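Long-range contact in protein LigF (Sphingobium sp. SYK-6, PDB 4XT0), which cleaves beta-aryl ether bonds of lignin with glutathione, as a bacterial beta-etherase of the glutathione S-transferase superfamily: residues G14-E26 against G192-A204. Residues are numbered along the deposited sequence; the frame is centred on the assembly and turned at random.
Sequences GANSLKPLATLYE and GYSLADICNFAIA. With GSH (glutathione), chain B.
Ala15 and Ala202 meet backbone to backbone: Ala15 N gives a weak, bent hydrogen bond to Ala202 O, a carbonyl in the last turn of helix 195-204. Ala202 CB lies 3.3 Å from Ala15 O. This is the domain interface of a glutathione S-transferase fold. Helix 15-26 of the thioredoxin-like N-terminal domain runs roughly antiparallel to helix 195-204 of the all-helical C-terminal domain, at 145° between the short axes. The axes approach to 7.9 Å, consistent with the small Ala202 and Ala22 here.

Ala202 CB is touched by two longer side chains, Leu18 CD2 at 3.7 Å and, from a direction about at right angles, Lys19 CG at 3.6 Å. With CG anti to the backbone N (chi1 -177°), Leu18 points across to the other helix, and its CD2 also meets the edge of the Phe201 ring. Lys19 passes on with its chain extended beyond CG, and its CD lies 3.7 Å from Cys199 SG. Its NZ forms a salt bridge with Asp107 and a hydrogen bond with Ser70. Further along, Ile198 CG2 packs on Ala22 CB and Lys19 O. Thr23 OG1 bonds back to that carbonyl from above its plane, while Thr23 N reaches the opposite face.

The far end is polar. Glu26, bent at chi2, brings OE2 to Tyr193 OH in a weak hydrogen bond of 2.9 Å, with carboxylate and ring planes 52° apart. Asn86 binds OE1 and Arg236 makes a salt bridge to OE2. With an alanine here, Asn86 and Arg236 would probably lose their carboxylate partner and the Tyr193 hydroxyl would be freer to turn. Ser194 and Asp197 cap helix 195-204 as a capping box. At the other end Asn16 belongs to the glutathione pocket, its ND2 3.2 Å from GSH SG2.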
# COMPACT_ATOMS: atom_id res chain seq x y z
N GLY A 14 -16.61 -7.37 -6.86
CA GLY A 14 -16.02 -6.29 -7.62
C GLY A 14 -15.15 -5.46 -6.71
O GLY A 14 -15.37 -5.43 -5.50
N ALA A 15 -14.15 -4.79 -7.28
CA ALA A 15 -13.26 -3.91 -6.54
C ALA A 15 -12.69 -4.60 -5.31
O ALA A 15 -12.34 -5.78 -5.36
CB ALA A 15 -14.01 -2.60 -6.15
N ASN A 16 -12.60 -3.90 -4.19
CA ASN A 16 -11.84 -4.44 -3.06
C ASN A 16 -12.52 -5.67 -2.45
O ASN A 16 -11.85 -6.58 -1.96
CB ASN A 16 -11.62 -3.36 -2.00
CG ASN A 16 -10.59 -2.34 -2.44
OD1 ASN A 16 -9.46 -2.70 -2.76
ND2 ASN A 16 -10.98 -1.07 -2.48
N SER A 17 -13.85 -5.71 -2.52
CA SER A 17 -14.63 -6.85 -2.02
C SER A 17 -14.29 -8.17 -2.73
O SER A 17 -14.34 -9.23 -2.12
CB SER A 17 -16.14 -6.57 -2.17
OG SER A 17 -16.58 -5.56 -1.28
N LEU A 18 -13.99 -8.10 -4.02
CA LEU A 18 -13.72 -9.32 -4.77
C LEU A 18 -12.52 -10.11 -4.22
O LEU A 18 -12.52 -11.34 -4.27
CB LEU A 18 -13.51 -9.00 -6.26
CG LEU A 18 -13.30 -10.21 -7.20
CD1 LEU A 18 -13.90 -9.97 -8.58
CD2 LEU A 18 -11.82 -10.57 -7.33
N LYS A 19 -11.51 -9.42 -3.68
CA LYS A 19 -10.27 -10.08 -3.29
C LYS A 19 -10.52 -11.18 -2.24
O LYS A 19 -10.23 -12.34 -2.53
CB LYS A 19 -9.24 -9.05 -2.77
CG LYS A 19 -8.94 -7.87 -3.73
CD LYS A 19 -7.79 -7.00 -3.16
CE LYS A 19 -7.66 -5.62 -3.82
NZ LYS A 19 -6.71 -4.75 -3.04
N PRO A 20 -11.09 -10.84 -1.05
CA PRO A 20 -11.30 -11.99 -0.15
C PRO A 20 -12.42 -12.94 -0.57
O PRO A 20 -12.42 -14.12 -0.18
CB PRO A 20 -11.64 -11.33 1.21
CG PRO A 20 -12.24 -9.99 0.84
CD PRO A 20 -11.52 -9.57 -0.45
N LEU A 21 -13.36 -12.45 -1.37
CA LEU A 21 -14.44 -13.30 -1.85
C LEU A 21 -13.87 -14.40 -2.75
O LEU A 21 -14.17 -15.58 -2.57
CB LEU A 21 -15.49 -12.45 -2.58
CG LEU A 21 -16.92 -12.97 -2.76
CD1 LEU A 21 -17.58 -13.25 -1.42
CD2 LEU A 21 -17.76 -11.96 -3.57
N ALA A 22 -13.03 -14.01 -3.71
CA ALA A 22 -12.39 -14.98 -4.60
C ALA A 22 -11.47 -15.93 -3.81
O ALA A 22 -11.43 -17.13 -4.06
CB ALA A 22 -11.59 -14.25 -5.70
N THR A 23 -10.74 -15.39 -2.84
CA THR A 23 -9.86 -16.20 -2.00
C THR A 23 -10.65 -17.30 -1.26
O THR A 23 -10.25 -18.45 -1.26
CB THR A 23 -9.10 -15.31 -0.99
OG1 THR A 23 -8.34 -14.35 -1.73
CG2 THR A 23 -8.14 -16.14 -0.10
N LEU A 24 -11.79 -16.93 -0.69
CA LEU A 24 -12.64 -17.88 0.04
C LEU A 24 -13.13 -19.01 -0.87
O LEU A 24 -13.09 -20.19 -0.49
CB LEU A 24 -13.84 -17.15 0.67
CG LEU A 24 -13.48 -16.24 1.87
CD1 LEU A 24 -14.56 -15.18 2.09
CD2 LEU A 24 -13.23 -17.09 3.13
N TYR A 25 -13.60 -18.67 -2.06
CA TYR A 25 -14.09 -19.69 -2.99
C TYR A 25 -12.95 -20.53 -3.55
O TYR A 25 -13.11 -21.71 -3.78
CB TYR A 25 -14.84 -19.05 -4.16
CG TYR A 25 -16.26 -18.64 -3.84
CD1 TYR A 25 -17.29 -19.58 -3.86
CD2 TYR A 25 -16.57 -17.32 -3.54
CE1 TYR A 25 -18.59 -19.21 -3.57
CE2 TYR A 25 -17.86 -16.94 -3.24
CZ TYR A 25 -18.87 -17.89 -3.26
OH TYR A 25 -20.16 -17.52 -2.98
N GLU A 26 -11.79 -19.92 -3.79
CA GLU A 26 -10.67 -20.69 -4.33
C GLU A 26 -10.18 -21.71 -3.31
O GLU A 26 -9.69 -22.79 -3.68
CB GLU A 26 -9.52 -19.78 -4.75
CG GLU A 26 -9.81 -18.95 -6.00
CD GLU A 26 -9.61 -19.71 -7.31
OE1 GLU A 26 -9.36 -20.94 -7.28
OE2 GLU A 26 -9.74 -19.07 -8.38
N GLY A 192 2.74 -19.41 -10.89
CA GLY A 192 1.33 -19.68 -11.16
C GLY A 192 0.37 -18.80 -10.38
O GLY A 192 0.77 -17.86 -9.69
N TYR A 193 -0.91 -19.12 -10.50
CA TYR A 193 -2.00 -18.33 -9.94
C TYR A 193 -1.82 -18.05 -8.46
O TYR A 193 -1.56 -18.97 -7.67
CB TYR A 193 -3.30 -19.08 -10.17
CG TYR A 193 -4.58 -18.40 -9.75
CD1 TYR A 193 -5.09 -17.34 -10.48
CD2 TYR A 193 -5.31 -18.88 -8.66
CE1 TYR A 193 -6.30 -16.74 -10.13
CE2 TYR A 193 -6.53 -18.30 -8.30
CZ TYR A 193 -7.01 -17.23 -9.05
OH TYR A 193 -8.22 -16.66 -8.74
N SER A 194 -1.96 -16.78 -8.07
CA SER A 194 -1.70 -16.38 -6.69
C SER A 194 -2.58 -15.20 -6.32
O SER A 194 -3.37 -14.71 -7.14
CB SER A 194 -0.22 -16.02 -6.50
OG SER A 194 0.07 -14.72 -7.03
N LEU A 195 -2.45 -14.76 -5.07
CA LEU A 195 -3.08 -13.53 -4.60
C LEU A 195 -2.75 -12.32 -5.50
O LEU A 195 -3.55 -11.40 -5.60
CB LEU A 195 -2.67 -13.21 -3.15
CG LEU A 195 -3.05 -14.23 -2.06
CD1 LEU A 195 -2.66 -13.69 -0.69
CD2 LEU A 195 -4.55 -14.58 -2.12
N ALA A 196 -1.57 -12.32 -6.14
CA ALA A 196 -1.26 -11.25 -7.11
C ALA A 196 -2.30 -11.17 -8.21
O ALA A 196 -2.78 -10.07 -8.54
CB ALA A 196 0.12 -11.47 -7.75
N ASP A 197 -2.63 -12.32 -8.80
CA ASP A 197 -3.64 -12.35 -9.86
C ASP A 197 -5.00 -11.91 -9.33
O ASP A 197 -5.68 -11.10 -9.96
CB ASP A 197 -3.71 -13.74 -10.49
CG ASP A 197 -2.36 -14.20 -11.03
OD1 ASP A 197 -1.94 -13.68 -12.10
OD2 ASP A 197 -1.71 -15.03 -10.36
N ILE A 198 -5.38 -12.43 -8.16
CA ILE A 198 -6.69 -12.12 -7.58
C ILE A 198 -6.84 -10.61 -7.29
O ILE A 198 -7.84 -9.98 -7.67
CB ILE A 198 -6.91 -12.94 -6.27
CG1 ILE A 198 -7.23 -14.40 -6.60
CG2 ILE A 198 -8.02 -12.34 -5.42
CD1 ILE A 198 -7.19 -15.31 -5.35
N CYS A 199 -5.83 -10.01 -6.66
CA CYS A 199 -5.91 -8.60 -6.29
C CYS A 199 -5.96 -7.70 -7.52
O CYS A 199 -6.68 -6.70 -7.54
CB CYS A 199 -4.73 -8.21 -5.39
SG CYS A 199 -4.76 -8.98 -3.72
N ASN A 200 -5.20 -8.06 -8.56
CA ASN A 200 -5.21 -7.28 -9.78
C ASN A 200 -6.48 -7.51 -10.59
O ASN A 200 -7.01 -6.58 -11.21
CB ASN A 200 -3.97 -7.59 -10.63
CG ASN A 200 -2.76 -6.82 -10.17
OD1 ASN A 200 -2.56 -5.68 -10.58
ND2 ASN A 200 -1.95 -7.44 -9.31
N PHE A 201 -6.96 -8.76 -10.58
CA PHE A 201 -8.21 -9.11 -11.28
C PHE A 201 -9.37 -8.36 -10.66
O PHE A 201 -10.29 -7.95 -11.37
CB PHE A 201 -8.45 -10.64 -11.22
CG PHE A 201 -9.71 -11.10 -11.91
CD1 PHE A 201 -9.71 -11.38 -13.26
CD2 PHE A 201 -10.88 -11.30 -11.19
CE1 PHE A 201 -10.86 -11.83 -13.92
CE2 PHE A 201 -12.05 -11.75 -11.83
CZ PHE A 201 -12.03 -12.02 -13.19
N ALA A 202 -9.33 -8.18 -9.34
CA ALA A 202 -10.38 -7.43 -8.63
C ALA A 202 -10.58 -6.04 -9.23
O ALA A 202 -11.72 -5.56 -9.34
CB ALA A 202 -10.04 -7.32 -7.13
N ILE A 203 -9.48 -5.40 -9.62
CA ILE A 203 -9.53 -4.07 -10.27
C ILE A 203 -9.71 -4.17 -11.78
O ILE A 203 -10.49 -3.42 -12.37
CB ILE A 203 -8.22 -3.24 -9.99
CG1 ILE A 203 -7.89 -3.23 -8.49
CG2 ILE A 203 -8.34 -1.82 -10.56
CD1 ILE A 203 -9.06 -2.83 -7.58
N ALA A 204 -9.01 -5.10 -12.43
CA ALA A 204 -8.97 -5.10 -13.89
C ALA A 204 -10.22 -5.69 -14.54
O ALA A 204 -10.58 -5.28 -15.65
CB ALA A 204 -7.74 -5.85 -14.40
N1 GSH B . -8.04 -0.07 1.97
CA1 GSH B . -9.38 -0.67 2.03
C1 GSH B . -9.39 -2.12 1.57
O11 GSH B . -10.15 -2.92 2.09
O12 GSH B . -8.58 -2.55 0.59
CB1 GSH B . -10.32 0.16 1.13
CG1 GSH B . -11.74 -0.35 1.32
CD1 GSH B . -12.68 0.36 0.36
OE1 GSH B . -12.29 1.32 -0.27
N2 GSH B . -13.95 -0.09 0.23
CA2 GSH B . -14.88 0.58 -0.69
C2 GSH B . -16.04 1.14 0.11
O2 GSH B . -16.33 0.64 1.19
CB2 GSH B . -15.45 -0.45 -1.67
SG2 GSH B . -14.20 -1.00 -2.88
N3 GSH B . -16.79 2.18 -0.36
CA3 GSH B . -17.93 2.67 0.44
C3 GSH B . -17.71 4.02 1.08
O31 GSH B . -18.67 4.65 1.46
O32 GSH B . -16.47 4.53 1.24